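Local structure of periplasmic protein-probably involved in high-affinity Fe2+ transport (Escherichia coli F11, 5I0Y) at residues 114-119 with 136-141. The protein is a copper-binding periplasmic protein that probably takes part in high-affinity iron transport. The protein carries 1 engineered substitution. Residues are numbered along the deposited sequence; the frame is centred on the assembly and turned at random.
Sequences YHIEPP and RWWKPF
Ile116 and Phe141 form an antiparallel, hydrogen-bonded pair in the beta sandwich of this Fe2+ transport protein. Here the end of strand 108-117 meets the start of strand 141-149, an outermost strand of the sheet within the chain. Two backbone bonds close the pair. Ile116 N reaches Phe141 O at 2.8 Å, and Phe141 N returns to Ile116 O at 3.0 Å. The side chains of Ile116 and Phe141 lie side by side, pointing the same way, with Ile116 CB over one face of the Phe141 ring and Ile116 CD1 4.0 Å from Phe141 CZ. Ile116 O also receives a CA-H...O contact from Pro140. Beyond Glu117 the strand ends, residues 137-140 have no regular structure, and side chains take over.

The tight part sets prolines against indoles. Pro118 CB sits over one face of Trp138, 3.7 Å from the centroid of the six-membered ring, as a CH-pi contact. Phe141 CE2 lies over the opposite face, near the rim. The Trp138 ring is thus held between the two. With CG between the backbone N and the carbonyl carbon (chi1 37°), the Trp138 indole swings back against Pro118. CG2 of Ile116, anti to its own backbone N, touches Trp138 CH2 at 3.7 Å. Strand 17-24 packs against the same group, Leu19 on Ile116 and Met17 on Trp138 and Phe141.

The outer side is looser. Pro140 is exposed, and its ring meets the Glu117 chain obliquely, with CB 3.9 Å from Glu117 CG. The Glu117 carboxylate makes a long, weak ion pair with Lys121.

Tight packing resumes at Trp137, which also packs on Glu30 of the second subunit. Pro119 CD lies over one face of the Trp137 indole, 3.6 Å from the centroid of the six-membered ring. Pro119 CG approaches Trp137 CH2 at 3.5 Å.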
ATOM      1  N   TYR B 114       6.624  -7.879  16.252  1.00 10.08           N
ATOM      2  CA  TYR B 114       6.464  -7.744  14.810  1.00 10.00           C
ATOM      3  C   TYR B 114       7.832  -7.629  14.169  1.00 10.50           C
ATOM      4  O   TYR B 114       8.649  -6.837  14.608  1.00 10.71           O
ATOM      5  CB  TYR B 114       5.597  -6.534  14.457  1.00  9.86           C
ATOM      6  CG  TYR B 114       4.149  -6.610  14.896  1.00  9.25           C
ATOM      7  CD1 TYR B 114       3.544  -7.824  15.261  1.00  9.02           C
ATOM      8  CD2 TYR B 114       3.356  -5.456  14.895  1.00  9.22           C
ATOM      9  CE1 TYR B 114       2.220  -7.866  15.658  1.00  9.43           C
ATOM     10  CE2 TYR B 114       2.024  -5.501  15.270  1.00  9.01           C
ATOM     11  CZ  TYR B 114       1.463  -6.705  15.655  1.00  9.08           C
ATOM     12  OH  TYR B 114       0.132  -6.790  16.017  1.00  9.22           O
ATOM     13  N   HIS B 115       8.060  -8.431  13.131  1.00 10.41           N
ATOM     14  CA  HIS B 115       9.317  -8.443  12.356  1.00 10.75           C
ATOM     15  C   HIS B 115       9.067  -7.740  11.059  1.00 10.65           C
ATOM     16  O   HIS B 115       8.296  -8.241  10.235  1.00 10.39           O
ATOM     17  CB  HIS B 115       9.773  -9.880  12.101  1.00 11.91           C
ATOM     18  CG  HIS B 115       9.704 -10.770  13.323  1.00 12.86           C
ATOM     19  ND1 HIS B 115      10.537 -10.613  14.377  1.00 13.22           N
ATOM     20  CD2 HIS B 115       8.869 -11.842  13.635  1.00 13.23           C
ATOM     21  CE1 HIS B 115      10.255 -11.535  15.312  1.00 13.59           C
ATOM     22  NE2 HIS B 115       9.232 -12.290  14.864  1.00 13.56           N
ATOM     23  N   ILE B 116       9.666  -6.559  10.885  1.00 10.36           N
ATOM     24  CA  ILE B 116       9.302  -5.655   9.784  1.00 10.84           C
ATOM     25  C   ILE B 116      10.431  -5.492   8.770  1.00 10.90           C
ATOM     26  O   ILE B 116      11.585  -5.234   9.133  1.00 11.44           O
ATOM     27  CB  ILE B 116       8.887  -4.292  10.360  1.00 11.26           C
ATOM     28  CG1 ILE B 116       7.760  -4.519  11.362  1.00 12.45           C
ATOM     29  CG2 ILE B 116       8.389  -3.357   9.258  1.00 11.46           C
ATOM     30  CD1 ILE B 116       7.342  -3.290  12.106  1.00 13.40           C
ATOM     31  N   GLU B 117      10.085  -5.627   7.494  1.00 11.00           N
ATOM     32  CA  GLU B 117      11.031  -5.406   6.405  1.00 11.26           C
ATOM     33  C   GLU B 117      10.513  -4.270   5.531  1.00 10.70           C
ATOM     34  O   GLU B 117       9.297  -4.124   5.373  1.00 10.20           O
ATOM     35  CB  GLU B 117      11.196  -6.687   5.578  1.00 12.74           C
ATOM     36  CG  GLU B 117      12.043  -7.724   6.294  1.00 14.63           C
ATOM     37  CD  GLU B 117      11.898  -9.102   5.692  1.00 16.38           C
ATOM     38  OE1 GLU B 117      10.758  -9.604   5.611  1.00 18.25           O
ATOM     39  OE2 GLU B 117      12.923  -9.702   5.309  1.00 18.93           O
ATOM     40  N   PRO B 118      11.421  -3.453   4.977  1.00 10.27           N
ATOM     41  CA  PRO B 118      11.032  -2.228   4.285  1.00  9.97           C
ATOM     42  C   PRO B 118      10.380  -2.474   2.918  1.00  9.94           C
ATOM     43  O   PRO B 118      10.428  -3.584   2.387  1.00  9.87           O
ATOM     44  CB  PRO B 118      12.361  -1.464   4.145  1.00  9.81           C
ATOM     45  CG  PRO B 118      13.370  -2.564   4.049  1.00 10.02           C
ATOM     46  CD  PRO B 118      12.891  -3.601   5.022  1.00 10.63           C
ATOM     47  N   PRO B 119       9.783  -1.419   2.354  1.00  9.91           N
ATOM     48  CA  PRO B 119       9.004  -1.539   1.119  1.00 10.10           C
ATOM     49  C   PRO B 119       9.777  -2.063  -0.089  1.00 10.47           C
ATOM     50  O   PRO B 119       9.160  -2.597  -1.009  1.00  9.92           O
ATOM     51  CB  PRO B 119       8.505  -0.111   0.898  1.00 10.24           C
ATOM     52  CG  PRO B 119       8.386   0.434   2.283  1.00 10.16           C
ATOM     53  CD  PRO B 119       9.613  -0.087   2.965  1.00  9.81           C
ATOM     54  N   ARG B 136      17.545   6.556   2.090  1.00 12.61           N
ATOM     55  CA  ARG B 136      17.628   5.107   1.991  1.00 13.22           C
ATOM     56  C   ARG B 136      16.664   4.445   2.950  1.00 12.31           C
ATOM     57  O   ARG B 136      16.291   5.023   3.974  1.00 12.37           O
ATOM     58  CB  ARG B 136      19.039   4.644   2.328  1.00 14.84           C
ATOM     59  CG  ARG B 136      20.036   5.147   1.305  1.00 15.51           C
ATOM     60  CD  ARG B 136      21.455   5.083   1.847  1.00 17.32           C
ATOM     61  NE  ARG B 136      22.407   5.675   0.908  1.00 18.35           N
ATOM     62  CZ  ARG B 136      22.670   6.977   0.792  1.00 19.07           C
ATOM     63  NH1 ARG B 136      22.041   7.884   1.534  1.00 19.86           N
ATOM     64  NH2 ARG B 136      23.565   7.379  -0.095  1.00 19.22           N
ATOM     65  N   TRP B 137      16.277   3.222   2.619  1.00 12.36           N
ATOM     66  CA  TRP B 137      15.459   2.479   3.574  1.00 12.49           C
ATOM     67  C   TRP B 137      16.234   2.119   4.790  1.00 12.52           C
ATOM     68  O   TRP B 137      17.431   1.826   4.721  1.00 13.13           O
ATOM     69  CB  TRP B 137      14.872   1.209   2.974  1.00 12.55           C
ATOM     70  CG  TRP B 137      13.897   1.473   1.881  1.00 13.28           C
ATOM     71  CD1 TRP B 137      14.014   1.110   0.546  1.00 13.33           C
ATOM     72  CD2 TRP B 137      12.620   2.178   1.985  1.00 13.61           C
ATOM     73  NE1 TRP B 137      12.930   1.540  -0.167  1.00 13.55           N
ATOM     74  CE2 TRP B 137      12.048   2.174   0.635  1.00 13.46           C
ATOM     75  CE3 TRP B 137      11.910   2.770   3.023  1.00 13.58           C
ATOM     76  CZ2 TRP B 137      10.820   2.760   0.358  1.00 14.11           C
ATOM     77  CZ3 TRP B 137      10.675   3.362   2.727  1.00 14.22           C
ATOM     78  CH2 TRP B 137      10.148   3.355   1.427  1.00 13.87           C
ATOM     79  N   TRP B 138      15.535   2.120   5.916  1.00 12.13           N
ATOM     80  CA  TRP B 138      16.015   1.488   7.133  1.00 12.10           C
ATOM     81  C   TRP B 138      16.153  -0.002   6.962  1.00 12.65           C
ATOM     82  O   TRP B 138      15.572  -0.588   6.044  1.00 12.51           O
ATOM     83  CB  TRP B 138      15.064   1.808   8.274  1.00 11.86           C
ATOM     84  CG  TRP B 138      13.603   1.853   7.853  1.00 11.34           C
ATOM     85  CD1 TRP B 138      12.851   2.969   7.497  1.00 11.64           C
ATOM     86  CD2 TRP B 138      12.694   0.719   7.732  1.00 10.79           C
ATOM     87  NE1 TRP B 138      11.558   2.608   7.187  1.00 11.47           N
ATOM     88  CE2 TRP B 138      11.405   1.270   7.302  1.00 10.82           C
ATOM     89  CE3 TRP B 138      12.805  -0.647   7.954  1.00 10.93           C
ATOM     90  CZ2 TRP B 138      10.299   0.459   7.102  1.00 10.89           C
ATOM     91  CZ3 TRP B 138      11.677  -1.461   7.752  1.00 10.90           C
ATOM     92  CH2 TRP B 138      10.455  -0.909   7.345  1.00 10.88           C
ATOM     93  N   LYS B 139      16.953  -0.619   7.830  1.00 13.03           N
ATOM     94  CA  LYS B 139      17.141  -2.069   7.808  1.00 13.74           C
ATOM     95  C   LYS B 139      15.995  -2.755   8.541  1.00 12.90           C
ATOM     96  O   LYS B 139      15.342  -2.129   9.384  1.00 12.72           O
ATOM     97  CB  LYS B 139      18.470  -2.456   8.473  1.00 15.74           C
ATOM     98  CG  LYS B 139      19.711  -2.054   7.680  1.00 18.86           C
ATOM     99  CD  LYS B 139      20.997  -2.382   8.426  1.00 21.60           C
ATOM    100  CE  LYS B 139      22.204  -1.715   7.782  1.00 23.87           C
ATOM    101  NZ  LYS B 139      22.387  -0.300   8.229  1.00 25.37           N
ATOM    102  N   PRO B 140      15.751  -4.044   8.229  1.00 12.58           N
ATOM    103  CA  PRO B 140      14.701  -4.784   8.933  1.00 12.58           C
ATOM    104  C   PRO B 140      14.865  -4.673  10.458  1.00 12.45           C
ATOM    105  O   PRO B 140      15.992  -4.608  10.976  1.00 12.40           O
ATOM    106  CB  PRO B 140      14.892  -6.230   8.442  1.00 12.92           C
ATOM    107  CG  PRO B 140      15.537  -6.095   7.097  1.00 13.13           C
ATOM    108  CD  PRO B 140      16.414  -4.876   7.202  1.00 12.88           C
ATOM    109  N   PHE B 141      13.753  -4.626  11.172  1.00 11.53           N
ATOM    110  CA  PHE B 141      13.793  -4.452  12.618  1.00 12.10           C
ATOM    111  C   PHE B 141      12.570  -5.076  13.256  1.00 11.97           C
ATOM    112  O   PHE B 141      11.530  -5.322  12.589  1.00 11.38           O
ATOM    113  CB  PHE B 141      13.907  -2.971  12.993  1.00 12.19           C
ATOM    114  CG  PHE B 141      12.661  -2.154  12.691  1.00 12.31           C
ATOM    115  CD1 PHE B 141      11.761  -1.833  13.703  1.00 13.45           C
ATOM    116  CD2 PHE B 141      12.403  -1.685  11.398  1.00 12.47           C
ATOM    117  CE1 PHE B 141      10.616  -1.094  13.436  1.00 12.91           C
ATOM    118  CE2 PHE B 141      11.253  -0.936  11.131  1.00 12.84           C
ATOM    119  CZ  PHE B 141      10.369  -0.639  12.154  1.00 12.96           C
TER